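Peptidoglycan D,D-transpeptidase PbpA (Mycobacterium tuberculosis, PDB 3UN7) probably cross-links the peptidoglycan of the mycobacterial cell wall as a penicillin-binding D,D-transpeptidase and is probably required for regulating cell length. Local coordinates at residues I26-Q31 against I109-Q114; T69-A74 against P284-V289; G103-T108 against Y337-L342. All coordinates share one frame; numbering follows the deposited sequence.

Contact 1 of 3, residues I26-Q31 against I109-Q114; sequences ITAGGQ and INPRIQ
Pro111, in the first turn of helix 111-123, packs against the tip of the beta hairpin that joins strand 26-28 to strand 31-38 through a type I' turn from Ala28 to Gln31. Followed round from CB, its ring meets the hairpin at every side-chain atom. CB lies 3.7 Å from Gln31 OE1, CG is 3.4 Å from Ala28 O, and CD ends beside the backbone of Gly29. Proline suits this place because the residue right after an N-cap needs no N-H for the helix ladder; Asn110 is the cap, and its OD1 accepts a weak bond from Arg112 N. Gln31 has CG beside its own backbone N (chi1 -55°); the extended side chain crosses the proline ring at a slant and sets OE1 against CB. Alongside, the small methyl of Ala28 fits close to the opposing backbone: CB is 3.4 Å from Ile109 O and 3.9 Å from Ile109 CB. Gly29 and Gly30 both have positive phi, as the I' turn requires. The segments share no direct hydrogen bond; instead one water accepts from Gly29 N and donates to Ile109 O, each at 2.7 Å.

Contact 2 of 3, residues T69-A74 against P284-V289; sequences TALERA and PTPLQV
The flat peptide between Ala70 and Leu71 is met over one face by a methyl of Leu287: CD2 stands almost straight above Ala70 C, at 3.4 Å. The puckered ring of Pro286 is approached at its CG corner, where Leu71 CD2 comes to 3.7 Å and Ala74 CB to 3.9 Å. Ala70, at the start of the helical turn, and Ala74, four residues on, are small enough to let proline and leucine close on the helix surface, and Leu71 crosses the side chains of Pro286 and Leu287 at about a right angle. Leu71 CD2 also lies 3.8 Å from Leu287 CD2. Leu287 carries its methyl across with CG beside the backbone N (chi1 -54°), CD2 turned to the helix and CD1 against Leu338. The loop is shaped by a cis peptide before Pro286 and by Leu287 O folding back on Thr285, where it accepts from both Thr285 N and Thr285 OG1, the hydroxyl at 2.9 Å and tilted 17° from the carbonyl plane. Polar bonds thus hold the loop's own shape, whereas no hydrogen bond crosses to the helix: this junction between the dimerisation-family and transpeptidase-family parts rests on apolar packing and shape.

Contact 3 of 3, residues G103-T108 against Y337-L342; sequences GNVDTT and YLVGSL
With chi1 near 180° in both, Val105 and Val339 turn their CG1 methyls to meet at 3.9 Å, the side chains crossing at about a right angle. On the same face Val105 CG2 lies alongside Leu342 CD2. Tyr337 takes the rarer rotamer with its ring between backbone N and carbonyl (chi1 65°), which brings CE1 to 3.5 Å from Thr108 CG2. The valine and leucine contacts belong to antiparallel strands 104-107 and 339-342, the Thr108-Tyr337 pair lies just past their ends, and the register slips at a classic beta bulge: Gly340 and Ser341 face Asp106. Asp106 O accepts from Gly340 N at 2.9 Å and from Ser341 N at 3.3 Å, while Asp106 N returns a nearly straight bond of 3.0 Å to Ser341 O. Gly340, with helix-like phi and psi, is the first residue of the bulge. Thr108 N reaches Leu338 O at 2.8 Å, from well above the carbonyl plane. Lys343 forms a salt bridge with Asp106 OD2 and a hydrogen bond with Ser341 OG; Thr27 holds Asp106 OD1. Strand 26-28 runs parallel beside 104-107, strand 349-352 flanks 339-343, and Leu71 of helix 70-74 and Ile78 and Leu79 of helix 76-79 cover the apolar face.

Contact 3 lies between the others, its centre about 11 Å from each of their centres, which are about 17 Å apart. Contact 1 joins it through the sheet (Thr27 N to Val105 O, 2.8 Å) and through the chain, strand 104-107 leading into helix 111-123. Contact 2 joins it by a backbone bond from Leu338 N to Thr285 O, also 2.8 Å. Leu71 CD1 packs 3.5 Å from Thr107 CG2 and Leu71 also touches Ile26, so helix 70-74 packs on strand 26-28 of contact 1 and strand 104-107 of contact 3. All lie away from Ser193, the probable acylated serine; contacts 2 and 3 pair the dimerisation-family and transpeptidase-family parts, and contact 1 fixes the hairpin beside the following helix.

Contact 1 of 3, residues I26-Q31 against I109-Q114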
loop_
_atom_site.group_PDB
_atom_site.type_symbol
_atom_site.label_atom_id
_atom_site.label_comp_id
_atom_site.label_asym_id
_atom_site.label_seq_id
_atom_site.Cartn_x
_atom_site.Cartn_y
_atom_site.Cartn_z
ATOM N N ILE A 26 7.603 0.744 20.962
ATOM C CA ILE A 26 7.624 0.696 19.490
ATOM C C ILE A 26 7.938 2.108 19.032
ATOM O O ILE A 26 7.262 3.041 19.447
ATOM C CB ILE A 26 6.271 0.240 18.918
ATOM C CG1 ILE A 26 5.912 -1.157 19.456
ATOM C CG2 ILE A 26 6.286 0.289 17.368
ATOM C CD1 ILE A 26 4.507 -1.658 19.047
ATOM N N THR A 27 8.973 2.278 18.201
ATOM C CA THR A 27 9.410 3.626 17.870
ATOM C C THR A 27 9.414 3.871 16.355
ATOM O O THR A 27 9.406 2.918 15.550
ATOM C CB THR A 27 10.815 3.917 18.448
ATOM O OG1 THR A 27 11.774 3.130 17.742
ATOM C CG2 THR A 27 10.885 3.568 19.932
ATOM N N ALA A 28 9.409 5.150 15.981
ATOM C CA ALA A 28 9.585 5.591 14.584
ATOM C C ALA A 28 10.282 6.947 14.573
ATOM O O ALA A 28 9.893 7.863 15.307
ATOM C CB ALA A 28 8.243 5.685 13.868
ATOM N N GLY A 29 11.333 7.063 13.779
ATOM C CA GLY A 29 12.124 8.297 13.710
ATOM C C GLY A 29 12.539 8.848 15.070
ATOM O O GLY A 29 12.636 10.055 15.236
ATOM N N GLY A 30 12.779 7.971 16.043
ATOM C CA GLY A 30 13.128 8.400 17.411
ATOM C C GLY A 30 11.942 8.838 18.266
ATOM O O GLY A 30 12.118 9.403 19.355
ATOM N N GLN A 31 10.731 8.613 17.763
ATOM C CA GLN A 31 9.519 9.009 18.477
ATOM C C GLN A 31 8.761 7.778 18.921
ATOM O O GLN A 31 8.779 6.760 18.232
ATOM C CB GLN A 31 8.641 9.881 17.581
ATOM C CG GLN A 31 9.416 11.094 17.055
ATOM C CD GLN A 31 8.550 12.117 16.372
ATOM O OE1 GLN A 31 8.780 12.452 15.211
ATOM N NE2 GLN A 31 7.563 12.648 17.097
ATOM N N ILE A 109 9.124 3.356 9.862
ATOM C CA ILE A 109 8.154 4.415 9.563
ATOM C C ILE A 109 8.805 5.778 9.744
ATOM O O ILE A 109 9.492 6.012 10.735
ATOM C CB ILE A 109 6.884 4.311 10.477
ATOM C CG1 ILE A 109 6.113 3.005 10.213
ATOM C CG2 ILE A 109 5.940 5.527 10.291
ATOM C CD1 ILE A 109 5.415 2.928 8.862
ATOM N N ASN A 110 8.588 6.671 8.780
ATOM C CA ASN A 110 8.985 8.068 8.931
ATOM C C ASN A 110 7.738 8.836 9.388
ATOM O O ASN A 110 6.784 8.930 8.633
ATOM C CB ASN A 110 9.531 8.605 7.592
ATOM C CG ASN A 110 9.995 10.054 7.678
ATOM O OD1 ASN A 110 9.409 10.872 8.392
ATOM N ND2 ASN A 110 11.052 10.378 6.933
ATOM N N PRO A 111 7.734 9.350 10.634
ATOM C CA PRO A 111 6.576 10.013 11.220
ATOM C C PRO A 111 6.045 11.167 10.367
ATOM O O PRO A 111 4.832 11.315 10.249
ATOM C CB PRO A 111 7.122 10.528 12.558
ATOM C CG PRO A 111 8.147 9.522 12.918
ATOM C CD PRO A 111 8.846 9.297 11.602
ATOM N N ARG A 112 6.946 11.946 9.764
ATOM C CA ARG A 112 6.570 13.039 8.853
ATOM C C ARG A 112 5.750 12.510 7.688
ATOM O O ARG A 112 4.741 13.105 7.310
ATOM C CB ARG A 112 7.806 13.760 8.311
ATOM C CG ARG A 112 8.662 14.406 9.376
ATOM C CD ARG A 112 9.786 15.232 8.768
ATOM N NE ARG A 112 9.449 16.657 8.724
ATOM C CZ ARG A 112 10.167 17.628 9.292
ATOM N NH1 ARG A 112 11.293 17.346 9.944
ATOM N NH2 ARG A 112 9.764 18.892 9.195
ATOM N N ILE A 113 6.166 11.373 7.137
ATOM C CA ILE A 113 5.465 10.800 5.995
ATOM C C ILE A 113 4.119 10.207 6.437
ATOM O O ILE A 113 3.091 10.499 5.843
ATOM C CB ILE A 113 6.340 9.769 5.240
ATOM C CG1 ILE A 113 7.692 10.409 4.877
ATOM C CG2 ILE A 113 5.638 9.262 3.951
ATOM C CD1 ILE A 113 8.666 9.438 4.201
ATOM N N GLN A 114 4.132 9.404 7.498
ATOM C CA GLN A 114 2.902 8.819 8.049
ATOM C C GLN A 114 1.853 9.909 8.350
ATOM O O GLN A 114 0.683 9.766 7.984
ATOM C CB GLN A 114 3.225 8.030 9.320
ATOM C CG GLN A 114 2.024 7.312 9.922
ATOM C CD GLN A 114 1.851 5.909 9.380
ATOM O OE1 GLN A 114 2.638 5.459 8.559
ATOM N NE2 GLN A 114 0.822 5.203 9.854
HETATM O O HOH W 1 11.662 5.069 11.947
#

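Contact 2 of 3, residues T69-A74 against P284-V289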
loop_
_atom_site.group_PDB
_atom_site.type_symbol
_atom_site.label_atom_id
_atom_site.label_comp_id
_atom_site.label_asym_id
_atom_site.label_seq_id
_atom_site.Cartn_x
_atom_site.Cartn_y
_atom_site.Cartn_z
ATOM N N THR A 69 -2.481 -7.102 18.558
ATOM C CA THR A 69 -2.506 -7.151 17.080
ATOM C C THR A 69 -1.286 -6.441 16.526
ATOM O O THR A 69 -0.520 -5.847 17.297
ATOM C CB THR A 69 -3.733 -6.431 16.477
ATOM O OG1 THR A 69 -3.785 -5.083 16.976
ATOM C CG2 THR A 69 -5.024 -7.166 16.819
ATOM N N ALA A 70 -1.137 -6.489 15.195
ATOM C CA ALA A 70 -0.045 -5.862 14.445
ATOM C C ALA A 70 1.325 -6.070 15.127
ATOM O O ALA A 70 1.635 -7.198 15.514
ATOM C CB ALA A 70 -0.342 -4.375 14.178
ATOM N N LEU A 71 2.127 -5.013 15.292
ATOM C CA LEU A 71 3.484 -5.193 15.869
ATOM C C LEU A 71 3.503 -5.544 17.352
ATOM O O LEU A 71 4.446 -6.179 17.813
ATOM C CB LEU A 71 4.371 -3.975 15.631
ATOM C CG LEU A 71 4.897 -3.734 14.223
ATOM C CD1 LEU A 71 5.799 -2.492 14.246
ATOM C CD2 LEU A 71 5.650 -4.969 13.681
ATOM N N GLU A 72 2.475 -5.132 18.104
ATOM C CA GLU A 72 2.366 -5.594 19.498
ATOM C C GLU A 72 2.348 -7.129 19.511
ATOM O O GLU A 72 2.965 -7.777 20.376
ATOM C CB GLU A 72 1.114 -5.042 20.205
ATOM C CG GLU A 72 1.054 -3.512 20.377
ATOM C CD GLU A 72 1.867 -2.974 21.559
ATOM O OE1 GLU A 72 2.901 -3.579 21.936
ATOM O OE2 GLU A 72 1.464 -1.928 22.117
ATOM N N ARG A 73 1.648 -7.715 18.545
ATOM C CA ARG A 73 1.553 -9.174 18.475
ATOM C C ARG A 73 2.830 -9.776 17.883
ATOM O O ARG A 73 3.408 -10.715 18.453
ATOM C CB ARG A 73 0.324 -9.611 17.668
ATOM C CG ARG A 73 0.051 -11.125 17.747
ATOM C CD ARG A 73 -1.339 -11.483 17.208
ATOM N NE ARG A 73 -1.711 -12.885 17.466
ATOM C CZ ARG A 73 -2.203 -13.348 18.621
ATOM N NH1 ARG A 73 -2.380 -12.544 19.674
ATOM N NH2 ARG A 73 -2.510 -14.636 18.738
ATOM N N ALA A 74 3.259 -9.234 16.741
ATOM C CA ALA A 74 4.400 -9.768 15.990
ATOM C C ALA A 74 5.702 -9.674 16.785
ATOM O O ALA A 74 6.548 -10.574 16.719
ATOM C CB ALA A 74 4.537 -9.037 14.639
ATOM N N PRO A 284 6.217 -12.144 5.441
ATOM C CA PRO A 284 5.730 -11.278 6.514
ATOM C C PRO A 284 6.652 -10.070 6.677
ATOM O O PRO A 284 7.830 -10.145 6.333
ATOM C CB PRO A 284 5.763 -12.184 7.744
ATOM C CG PRO A 284 6.765 -13.245 7.444
ATOM C CD PRO A 284 6.856 -13.382 5.939
ATOM N N THR A 285 6.121 -8.962 7.186
ATOM C CA THR A 285 6.851 -7.688 7.156
ATOM C C THR A 285 7.411 -7.139 8.482
ATOM O O THR A 285 8.086 -6.119 8.444
ATOM C CB THR A 285 6.002 -6.559 6.514
ATOM O OG1 THR A 285 4.801 -6.389 7.267
ATOM C CG2 THR A 285 5.670 -6.849 5.015
ATOM N N PRO A 286 7.174 -7.793 9.646
ATOM C CA PRO A 286 6.626 -9.111 10.036
ATOM C C PRO A 286 5.109 -9.184 10.116
ATOM O O PRO A 286 4.576 -10.232 10.505
ATOM C CB PRO A 286 7.200 -9.301 11.432
ATOM C CG PRO A 286 7.140 -7.874 11.987
ATOM C CD PRO A 286 7.558 -7.014 10.845
ATOM N N LEU A 287 4.417 -8.099 9.758
ATOM C CA LEU A 287 2.957 -8.149 9.616
ATOM C C LEU A 287 2.593 -8.975 8.387
ATOM O O LEU A 287 3.245 -8.858 7.350
ATOM C CB LEU A 287 2.332 -6.750 9.495
ATOM C CG LEU A 287 2.665 -5.726 10.580
ATOM C CD1 LEU A 287 1.759 -4.520 10.475
ATOM C CD2 LEU A 287 2.530 -6.365 11.960
ATOM N N GLN A 288 1.557 -9.799 8.510
ATOM C CA GLN A 288 1.068 -10.592 7.376
ATOM C C GLN A 288 0.361 -9.687 6.365
ATOM O O GLN A 288 -0.413 -8.788 6.735
ATOM C CB GLN A 288 0.097 -11.682 7.848
ATOM C CG GLN A 288 0.714 -12.693 8.836
ATOM C CD GLN A 288 -0.103 -13.973 8.990
ATOM O OE1 GLN A 288 -0.992 -14.267 8.187
ATOM N NE2 GLN A 288 0.206 -14.745 10.033
ATOM N N VAL A 289 0.630 -9.940 5.094
ATOM C CA VAL A 289 0.017 -9.188 3.990
ATOM C C VAL A 289 -0.882 -10.148 3.220
ATOM O O VAL A 289 -0.483 -11.283 2.944
ATOM C CB VAL A 289 1.098 -8.606 3.073
ATOM C CG1 VAL A 289 0.479 -7.808 1.898
ATOM C CG2 VAL A 289 2.040 -7.707 3.897
#

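Contact 3 of 3, residues G103-T108 against Y337-L342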
loop_
_atom_site.group_PDB
_atom_site.type_symbol
_atom_site.label_atom_id
_atom_site.label_comp_id
_atom_site.label_asym_id
_atom_site.label_seq_id
_atom_site.Cartn_x
_atom_site.Cartn_y
_atom_site.Cartn_z
ATOM N N GLY A 103 12.313 -5.296 25.521
ATOM C CA GLY A 103 13.158 -4.666 24.520
ATOM C C GLY A 103 12.355 -3.715 23.658
ATOM O O GLY A 103 11.151 -3.567 23.848
ATOM N N ASN A 104 13.030 -3.069 22.715
ATOM C CA ASN A 104 12.428 -2.051 21.857
ATOM C C ASN A 104 12.378 -2.479 20.407
ATOM O O ASN A 104 13.277 -3.170 19.916
ATOM C CB ASN A 104 13.225 -0.747 21.930
ATOM C CG ASN A 104 12.723 0.194 23.010
ATOM O OD1 ASN A 104 12.118 -0.229 24.009
ATOM N ND2 ASN A 104 12.971 1.504 22.809
ATOM N N VAL A 105 11.341 -2.016 19.715
ATOM C CA VAL A 105 11.168 -2.263 18.294
ATOM C C VAL A 105 11.240 -0.928 17.572
ATOM O O VAL A 105 10.383 -0.071 17.753
ATOM C CB VAL A 105 9.802 -2.906 18.003
ATOM C CG1 VAL A 105 9.543 -2.993 16.472
ATOM C CG2 VAL A 105 9.697 -4.261 18.682
ATOM N N ASP A 106 12.255 -0.786 16.735
ATOM C CA ASP A 106 12.480 0.409 15.946
ATOM C C ASP A 106 11.957 0.190 14.526
ATOM O O ASP A 106 12.582 -0.514 13.739
ATOM C CB ASP A 106 13.979 0.710 15.923
ATOM C CG ASP A 106 14.484 1.273 17.246
ATOM O OD1 ASP A 106 13.682 1.403 18.218
ATOM O OD2 ASP A 106 15.699 1.596 17.317
ATOM N N THR A 107 10.798 0.764 14.214
ATOM C CA THR A 107 10.194 0.593 12.884
ATOM C C THR A 107 10.876 1.450 11.816
ATOM O O THR A 107 11.680 2.329 12.113
ATOM C CB THR A 107 8.660 0.887 12.876
ATOM O OG1 THR A 107 8.445 2.295 12.982
ATOM C CG2 THR A 107 7.967 0.189 14.033
ATOM N N THR A 108 10.537 1.178 10.566
ATOM C CA THR A 108 11.062 1.921 9.431
ATOM C C THR A 108 10.213 3.151 9.112
ATOM O O THR A 108 10.519 3.874 8.168
ATOM C CB THR A 108 11.057 1.054 8.163
ATOM O OG1 THR A 108 9.754 0.457 8.008
ATOM C CG2 THR A 108 12.088 -0.038 8.258
ATOM N N TYR A 337 9.900 -4.219 4.390
ATOM C CA TYR A 337 9.980 -4.505 5.811
ATOM C C TYR A 337 9.619 -3.282 6.616
ATOM O O TYR A 337 9.856 -2.159 6.163
ATOM C CB TYR A 337 11.363 -5.039 6.195
ATOM C CG TYR A 337 12.533 -4.083 6.030
ATOM C CD1 TYR A 337 13.067 -3.411 7.133
ATOM C CD2 TYR A 337 13.160 -3.912 4.786
ATOM C CE1 TYR A 337 14.160 -2.565 7.006
ATOM C CE2 TYR A 337 14.257 -3.059 4.648
ATOM C CZ TYR A 337 14.746 -2.391 5.770
ATOM O OH TYR A 337 15.824 -1.547 5.676
ATOM N N LEU A 338 9.068 -3.536 7.814
ATOM C CA LEU A 338 8.547 -2.515 8.717
ATOM C C LEU A 338 9.424 -2.349 9.944
ATOM O O LEU A 338 9.341 -1.334 10.637
ATOM C CB LEU A 338 7.145 -2.922 9.182
ATOM C CG LEU A 338 6.328 -1.994 10.075
ATOM C CD1 LEU A 338 6.194 -0.645 9.375
ATOM C CD2 LEU A 338 4.928 -2.634 10.294
ATOM N N VAL A 339 10.228 -3.367 10.249
ATOM C CA VAL A 339 11.067 -3.334 11.445
ATOM C C VAL A 339 12.532 -3.226 11.054
ATOM O O VAL A 339 13.083 -4.141 10.460
ATOM C CB VAL A 339 10.801 -4.533 12.374
ATOM C CG1 VAL A 339 11.741 -4.478 13.621
ATOM C CG2 VAL A 339 9.335 -4.502 12.854
ATOM N N GLY A 340 13.153 -2.100 11.393
ATOM C CA GLY A 340 14.570 -1.867 11.080
ATOM C C GLY A 340 15.519 -2.518 12.062
ATOM O O GLY A 340 16.574 -3.036 11.681
ATOM N N SER A 341 15.171 -2.470 13.343
ATOM C CA SER A 341 16.002 -3.113 14.351
ATOM C C SER A 341 15.258 -3.437 15.637
ATOM O O SER A 341 14.236 -2.840 15.949
ATOM C CB SER A 341 17.276 -2.297 14.639
ATOM O OG SER A 341 16.974 -1.004 15.111
ATOM N N LEU A 342 15.785 -4.427 16.351
ATOM C CA LEU A 342 15.315 -4.816 17.667
ATOM C C LEU A 342 16.453 -4.532 18.629
ATOM O O LEU A 342 17.611 -4.812 18.319
ATOM C CB LEU A 342 14.980 -6.321 17.693
ATOM C CG LEU A 342 13.901 -6.804 16.702
ATOM C CD1 LEU A 342 13.832 -8.323 16.720
ATOM C CD2 LEU A 342 12.550 -6.164 17.049
#